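Local coordinates for ADP-ribosylation factor-binding protein GGA1 (Saccharomyces cerevisiae, PDB 5CN2) that may help regulate membrane traffic through the trans-Golgi network, this chain being its C-terminal gamma-adaptin ear (GAE) domain, at residues 34-48 against 74-88. Residues are numbered along the deposited sequence; the frame is centred on the assembly and turned at random.
Sequences KLRLVIFYSNISSDP and LQSNSRDGIKQIASV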
loop_
_atom_site.group_PDB
_atom_site.type_symbol
_atom_site.label_atom_id
_atom_site.label_comp_id
_atom_site.label_asym_id
_atom_site.label_seq_id
_atom_site.Cartn_x
_atom_site.Cartn_y
_atom_site.Cartn_z
ATOM N N LYS A 34 -13.712 -11.737 -0.659
ATOM C CA LYS A 34 -12.836 -10.839 -1.391
ATOM C C LYS A 34 -12.890 -9.430 -0.804
ATOM O O LYS A 34 -13.976 -8.878 -0.601
ATOM C CB LYS A 34 -13.267 -10.810 -2.844
ATOM C CG LYS A 34 -12.276 -10.174 -3.788
ATOM C CD LYS A 34 -12.745 -10.328 -5.238
ATOM C CE LYS A 34 -11.571 -10.556 -6.177
ATOM N NZ LYS A 34 -11.714 -9.798 -7.451
ATOM N N LEU A 35 -11.708 -8.890 -0.504
ATOM C CA LEU A 35 -11.495 -7.478 -0.190
ATOM C C LEU A 35 -10.790 -6.781 -1.345
ATOM O O LEU A 35 -10.029 -7.410 -2.094
ATOM C CB LEU A 35 -10.616 -7.322 1.044
ATOM C CG LEU A 35 -10.988 -8.050 2.324
ATOM C CD1 LEU A 35 -10.019 -7.703 3.443
ATOM C CD2 LEU A 35 -12.405 -7.729 2.746
ATOM N N ARG A 36 -11.025 -5.478 -1.474
ATOM C CA ARG A 36 -10.373 -4.653 -2.481
ATOM C C ARG A 36 -9.540 -3.595 -1.761
ATOM O O ARG A 36 -10.042 -2.919 -0.873
ATOM C CB ARG A 36 -11.411 -3.981 -3.347
ATOM C CG ARG A 36 -10.829 -3.372 -4.600
ATOM C CD ARG A 36 -11.731 -3.607 -5.803
ATOM N NE ARG A 36 -11.282 -2.864 -6.978
ATOM C CZ ARG A 36 -11.384 -1.541 -7.114
ATOM N NH1 ARG A 36 -11.916 -0.790 -6.144
ATOM N NH2 ARG A 36 -10.940 -0.957 -8.221
ATOM N N LEU A 37 -8.256 -3.488 -2.094
ATOM C CA LEU A 37 -7.414 -2.430 -1.536
ATOM C C LEU A 37 -7.028 -1.502 -2.616
ATOM O O LEU A 37 -6.376 -1.917 -3.591
ATOM C CB LEU A 37 -6.095 -2.955 -0.995
ATOM C CG LEU A 37 -6.024 -3.257 0.469
ATOM C CD1 LEU A 37 -6.357 -4.734 0.642
ATOM C CD2 LEU A 37 -4.623 -2.928 0.939
ATOM N N VAL A 38 -7.376 -0.238 -2.428
ATOM C CA VAL A 38 -6.899 0.824 -3.290
ATOM C C VAL A 38 -5.872 1.586 -2.483
ATOM O O VAL A 38 -6.209 2.212 -1.474
ATOM C CB VAL A 38 -8.051 1.705 -3.758
ATOM C CG1 VAL A 38 -7.560 2.739 -4.761
ATOM C CG2 VAL A 38 -9.131 0.827 -4.371
ATOM N N ILE A 39 -4.611 1.480 -2.911
ATOM C CA ILE A 39 -3.482 2.069 -2.205
ATOM C C ILE A 39 -3.072 3.369 -2.895
ATOM O O ILE A 39 -3.070 3.462 -4.124
ATOM C CB ILE A 39 -2.283 1.117 -2.171
ATOM C CG1 ILE A 39 -2.751 -0.291 -1.779
ATOM C CG2 ILE A 39 -1.189 1.633 -1.216
ATOM C CD1 ILE A 39 -1.635 -1.316 -1.651
ATOM N N PHE A 40 -2.739 4.372 -2.093
ATOM C CA PHE A 40 -2.346 5.676 -2.610
ATOM C C PHE A 40 -1.034 6.084 -1.972
ATOM O O PHE A 40 -0.835 5.908 -0.763
ATOM C CB PHE A 40 -3.405 6.734 -2.280
ATOM C CG PHE A 40 -4.719 6.516 -2.952
ATOM C CD1 PHE A 40 -4.967 7.070 -4.192
ATOM C CD2 PHE A 40 -5.723 5.792 -2.323
ATOM C CE1 PHE A 40 -6.191 6.879 -4.814
ATOM C CE2 PHE A 40 -6.939 5.608 -2.931
ATOM C CZ PHE A 40 -7.168 6.136 -4.186
ATOM N N TYR A 41 -0.169 6.676 -2.776
ATOM C CA TYR A 41 1.132 7.108 -2.318
ATOM C C TYR A 41 1.225 8.621 -2.437
ATOM O O TYR A 41 0.903 9.179 -3.494
ATOM C CB TYR A 41 2.214 6.402 -3.140
ATOM C CG TYR A 41 2.028 4.874 -3.222
ATOM C CD1 TYR A 41 2.528 4.028 -2.236
ATOM C CD2 TYR A 41 1.362 4.299 -4.274
ATOM C CE1 TYR A 41 2.372 2.646 -2.315
ATOM C CE2 TYR A 41 1.190 2.921 -4.359
ATOM C CZ TYR A 41 1.698 2.105 -3.373
ATOM O OH TYR A 41 1.524 0.753 -3.470
ATOM N N SER A 42 1.624 9.278 -1.340
ATOM C CA SER A 42 1.700 10.730 -1.291
ATOM C C SER A 42 3.096 11.242 -0.889
ATOM O O SER A 42 3.616 10.862 0.144
ATOM C CB SER A 42 0.669 11.269 -0.307
ATOM O OG SER A 42 -0.653 10.995 -0.749
ATOM N N ASN A 43 3.665 12.135 -1.695
ATOM C CA ASN A 43 4.947 12.774 -1.389
ATOM C C ASN A 43 4.611 13.990 -0.554
ATOM O O ASN A 43 3.944 14.905 -1.045
ATOM C CB ASN A 43 5.652 13.153 -2.698
ATOM C CG ASN A 43 7.041 13.759 -2.511
ATOM O OD1 ASN A 43 7.464 14.138 -1.417
ATOM N ND2 ASN A 43 7.768 13.849 -3.623
ATOM N N ILE A 44 5.018 13.968 0.714
ATOM C CA ILE A 44 4.859 15.106 1.620
ATOM C C ILE A 44 6.193 15.866 1.861
ATOM O O ILE A 44 6.280 16.689 2.770
ATOM C CB ILE A 44 4.266 14.665 2.985
ATOM C CG1 ILE A 44 5.144 13.593 3.641
ATOM C CG2 ILE A 44 2.845 14.156 2.803
ATOM C CD1 ILE A 44 4.918 13.431 5.125
ATOM N N SER A 45 7.222 15.576 1.061
ATOM C CA SER A 45 8.466 16.362 1.062
ATOM C C SER A 45 8.428 17.383 -0.064
ATOM O O SER A 45 7.666 17.217 -1.029
ATOM C CB SER A 45 9.661 15.463 0.813
ATOM O OG SER A 45 9.795 15.204 -0.583
ATOM N N SER A 46 9.294 18.397 0.030
ATOM C CA SER A 46 9.388 19.452 -1.000
ATOM C C SER A 46 10.373 19.101 -2.133
ATOM O O SER A 46 10.747 19.971 -2.925
ATOM C CB SER A 46 9.710 20.831 -0.377
ATOM O OG SER A 46 10.503 20.714 0.785
ATOM N N ASP A 47 10.739 17.815 -2.218
ATOM C CA ASP A 47 11.591 17.275 -3.274
ATOM C C ASP A 47 10.929 16.081 -3.959
ATOM O O ASP A 47 10.247 15.296 -3.306
ATOM C CB ASP A 47 12.914 16.806 -2.669
ATOM C CG ASP A 47 13.811 17.952 -2.289
ATOM O OD1 ASP A 47 14.202 18.683 -3.212
ATOM O OD2 ASP A 47 14.105 18.125 -1.087
ATOM N N PRO A 48 11.152 15.917 -5.275
ATOM C CA PRO A 48 10.548 14.786 -5.988
ATOM C C PRO A 48 11.030 13.406 -5.536
ATOM O O PRO A 48 12.165 13.270 -5.081
ATOM C CB PRO A 48 10.954 15.025 -7.443
ATOM C CG PRO A 48 11.314 16.462 -7.523
ATOM C CD PRO A 48 11.905 16.795 -6.191
ATOM N N LEU A 74 6.718 10.650 -7.934
ATOM C CA LEU A 74 5.873 11.571 -7.173
ATOM C C LEU A 74 6.505 12.967 -7.061
ATOM O O LEU A 74 7.587 13.142 -6.481
ATOM C CB LEU A 74 5.660 11.057 -5.755
ATOM C CG LEU A 74 4.765 9.854 -5.444
ATOM C CD1 LEU A 74 4.990 9.473 -3.982
ATOM C CD2 LEU A 74 3.295 10.169 -5.691
ATOM N N GLN A 75 5.783 13.974 -7.538
ATOM C CA GLN A 75 6.258 15.354 -7.489
ATOM C C GLN A 75 6.265 15.825 -6.025
ATOM O O GLN A 75 5.631 15.219 -5.154
ATOM C CB GLN A 75 5.344 16.284 -8.316
ATOM C CG GLN A 75 4.929 15.800 -9.708
ATOM C CD GLN A 75 5.969 16.055 -10.790
ATOM O OE1 GLN A 75 7.133 16.334 -10.499
ATOM N NE2 GLN A 75 5.549 15.953 -12.053
ATOM N N SER A 76 6.960 16.926 -5.767
ATOM C CA SER A 76 6.946 17.558 -4.461
ATOM C C SER A 76 5.524 17.834 -4.003
ATOM O O SER A 76 4.654 18.196 -4.803
ATOM C CB SER A 76 7.720 18.879 -4.506
ATOM O OG SER A 76 9.081 18.655 -4.836
ATOM N N ASN A 77 5.283 17.660 -2.711
ATOM C CA ASN A 77 3.966 17.937 -2.161
ATOM C C ASN A 77 2.822 17.456 -3.089
ATOM O O ASN A 77 1.877 18.188 -3.358
ATOM C CB ASN A 77 3.857 19.442 -1.864
ATOM C CG ASN A 77 4.917 19.924 -0.885
ATOM O OD1 ASN A 77 5.772 20.733 -1.236
ATOM N ND2 ASN A 77 4.874 19.422 0.339
ATOM N N SER A 78 2.936 16.223 -3.576
ATOM C CA SER A 78 1.900 15.571 -4.401
ATOM C C SER A 78 1.086 14.576 -3.548
ATOM O O SER A 78 1.628 13.612 -2.981
ATOM C CB SER A 78 2.566 14.851 -5.582
ATOM O OG SER A 78 1.668 14.060 -6.346
ATOM N N ARG A 79 -0.213 14.833 -3.450
ATOM C CA ARG A 79 -1.155 13.921 -2.823
ATOM C C ARG A 79 -1.685 12.886 -3.832
ATOM O O ARG A 79 -2.055 13.231 -4.950
ATOM C CB ARG A 79 -2.324 14.706 -2.239
ATOM C CG ARG A 79 -3.217 13.873 -1.336
ATOM C CD ARG A 79 -4.589 14.514 -1.160
ATOM N NE ARG A 79 -4.633 15.359 0.033
ATOM C CZ ARG A 79 -4.972 14.947 1.254
ATOM N NH1 ARG A 79 -5.319 13.684 1.487
ATOM N NH2 ARG A 79 -4.974 15.817 2.258
ATOM N N ASP A 80 -1.722 11.624 -3.426
ATOM C CA ASP A 80 -2.284 10.552 -4.257
ATOM C C ASP A 80 -1.718 10.565 -5.683
ATOM O O ASP A 80 -2.443 10.353 -6.633
ATOM C CB ASP A 80 -3.815 10.668 -4.323
ATOM C CG ASP A 80 -4.514 10.498 -2.959
ATOM O OD1 ASP A 80 -3.908 10.080 -1.946
ATOM O OD2 ASP A 80 -5.736 10.760 -2.915
ATOM N N GLY A 81 -0.428 10.835 -5.841
ATOM C CA GLY A 81 0.192 10.861 -7.176
ATOM C C GLY A 81 0.371 9.497 -7.845
ATOM O O GLY A 81 0.540 9.408 -9.065
ATOM N N ILE A 82 0.361 8.447 -7.031
ATOM C CA ILE A 82 0.393 7.063 -7.502
ATOM C C ILE A 82 -0.734 6.301 -6.801
ATOM O O ILE A 82 -0.942 6.437 -5.596
ATOM C CB ILE A 82 1.746 6.393 -7.210
ATOM C CG1 ILE A 82 2.889 7.118 -7.937
ATOM C CG2 ILE A 82 1.743 4.944 -7.685
ATOM C CD1 ILE A 82 4.260 6.644 -7.504
ATOM N N LYS A 83 -1.481 5.546 -7.591
ATOM C CA LYS A 83 -2.533 4.664 -7.114
ATOM C C LYS A 83 -2.155 3.221 -7.507
ATOM O O LYS A 83 -1.553 2.983 -8.572
ATOM C CB LYS A 83 -3.854 5.059 -7.779
ATOM C CG LYS A 83 -5.070 4.239 -7.357
ATOM C CD LYS A 83 -6.125 4.118 -8.462
ATOM C CE LYS A 83 -7.235 5.134 -8.294
ATOM N NZ LYS A 83 -8.095 5.249 -9.506
ATOM N N GLN A 84 -2.523 2.262 -6.667
ATOM C CA GLN A 84 -2.280 0.849 -6.962
ATOM C C GLN A 84 -3.324 -0.060 -6.355
ATOM O O GLN A 84 -3.463 -0.102 -5.125
ATOM C CB GLN A 84 -0.910 0.420 -6.447
ATOM C CG GLN A 84 -0.613 -1.043 -6.770
ATOM C CD GLN A 84 0.828 -1.449 -6.565
ATOM O OE1 GLN A 84 1.329 -2.304 -7.302
ATOM N NE2 GLN A 84 1.502 -0.856 -5.581
ATOM N N ILE A 85 -4.005 -0.812 -7.214
ATOM C CA ILE A 85 -5.094 -1.706 -6.822
ATOM C C ILE A 85 -4.600 -3.102 -6.444
ATOM O O ILE A 85 -3.752 -3.686 -7.120
ATOM C CB ILE A 85 -6.117 -1.912 -7.949
ATOM C CG1 ILE A 85 -6.563 -0.583 -8.554
ATOM C CG2 ILE A 85 -7.329 -2.685 -7.431
ATOM C CD1 ILE A 85 -7.208 0.339 -7.550
ATOM N N ALA A 86 -5.146 -3.624 -5.352
ATOM C CA ALA A 86 -4.912 -5.002 -4.959
ATOM C C ALA A 86 -6.213 -5.646 -4.505
ATOM O O ALA A 86 -7.192 -4.961 -4.187
ATOM C CB ALA A 86 -3.883 -5.068 -3.841
ATOM N N SER A 87 -6.215 -6.966 -4.464
ATOM C CA SER A 87 -7.299 -7.662 -3.798
ATOM C C SER A 87 -6.782 -8.787 -2.926
ATOM O O SER A 87 -5.651 -9.255 -3.062
ATOM C CB SER A 87 -8.333 -8.144 -4.800
ATOM O OG SER A 87 -7.776 -9.105 -5.643
ATOM N N VAL A 88 -7.605 -9.145 -1.959
ATOM C CA VAL A 88 -7.266 -10.116 -0.943
ATOM C C VAL A 88 -8.410 -11.093 -0.935
ATOM O O VAL A 88 -9.565 -10.680 -0.843
ATOM C CB VAL A 88 -7.170 -9.467 0.449
ATOM C CG1 VAL A 88 -6.406 -10.371 1.398
ATOM C CG2 VAL A 88 -6.485 -8.120 0.360
#
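The Tyr41 ring presents an edge to the neighbouring strand: Gln84 CB lies in the ring plane there, and Ile82 CG2 packs 3.5 Å from Tyr41 CD2. Phe52 of the opposing sheet meets the same ring. A tyrosine suits this place, its ring broad enough to pack between the two sheets against Ile82 and Phe52. Phe40, on the other surface, has its ring plane 35° from the carboxylate of Asp80 and runs beside the Lys83 chain, with Phe40 CE1 3.8 Å from Lys83 CG. Arg12 joins this group, forming a salt bridge with Asp80 and a cation-pi contact with Phe40.

The strands that carry these two faces, 34-43 and 81-88, run antiparallel, Leu37 and Ala86 making one of the hydrogen-bonded pairs. On the inner surface Leu37 CD1 presses tightly on Val88 CG2, whereas on the outer one Ile85 CD1 nestles against both methyls of Val38, two branched apolar residues suited to packing side by side. Where the second strand turns its corner, Ser42 OG receives an almost straight bond (178°) from Asp80 N, 3.0 Å away; serine is short enough to hold its hydroxyl at this backbone N-H.

Beyond it, Asn43 carries its amide toward the loops, CG being trans to the main-chain nitrogen (chi1 -177°). Its ND2 donates to Leu74 O (2.9 Å) and Asp47 O, both in the amide plane, while OD1 accepts from Ser45 N and Ser45 OG. With an alanine here, Leu74 O and Asp47 O would probably lose this donor and the turn at Ser45 would be free to shift. Asparagine suits the spot because one flat group both donates and accepts, closing an Asx turn through OD1 and Ser45 N; Ser45 OG adds an ST turn by accepting from Asp47 N. The paired strands are central in the larger sheet of the immunoglobulin-like beta-sandwich characteristic of gamma-adaptin ear domains.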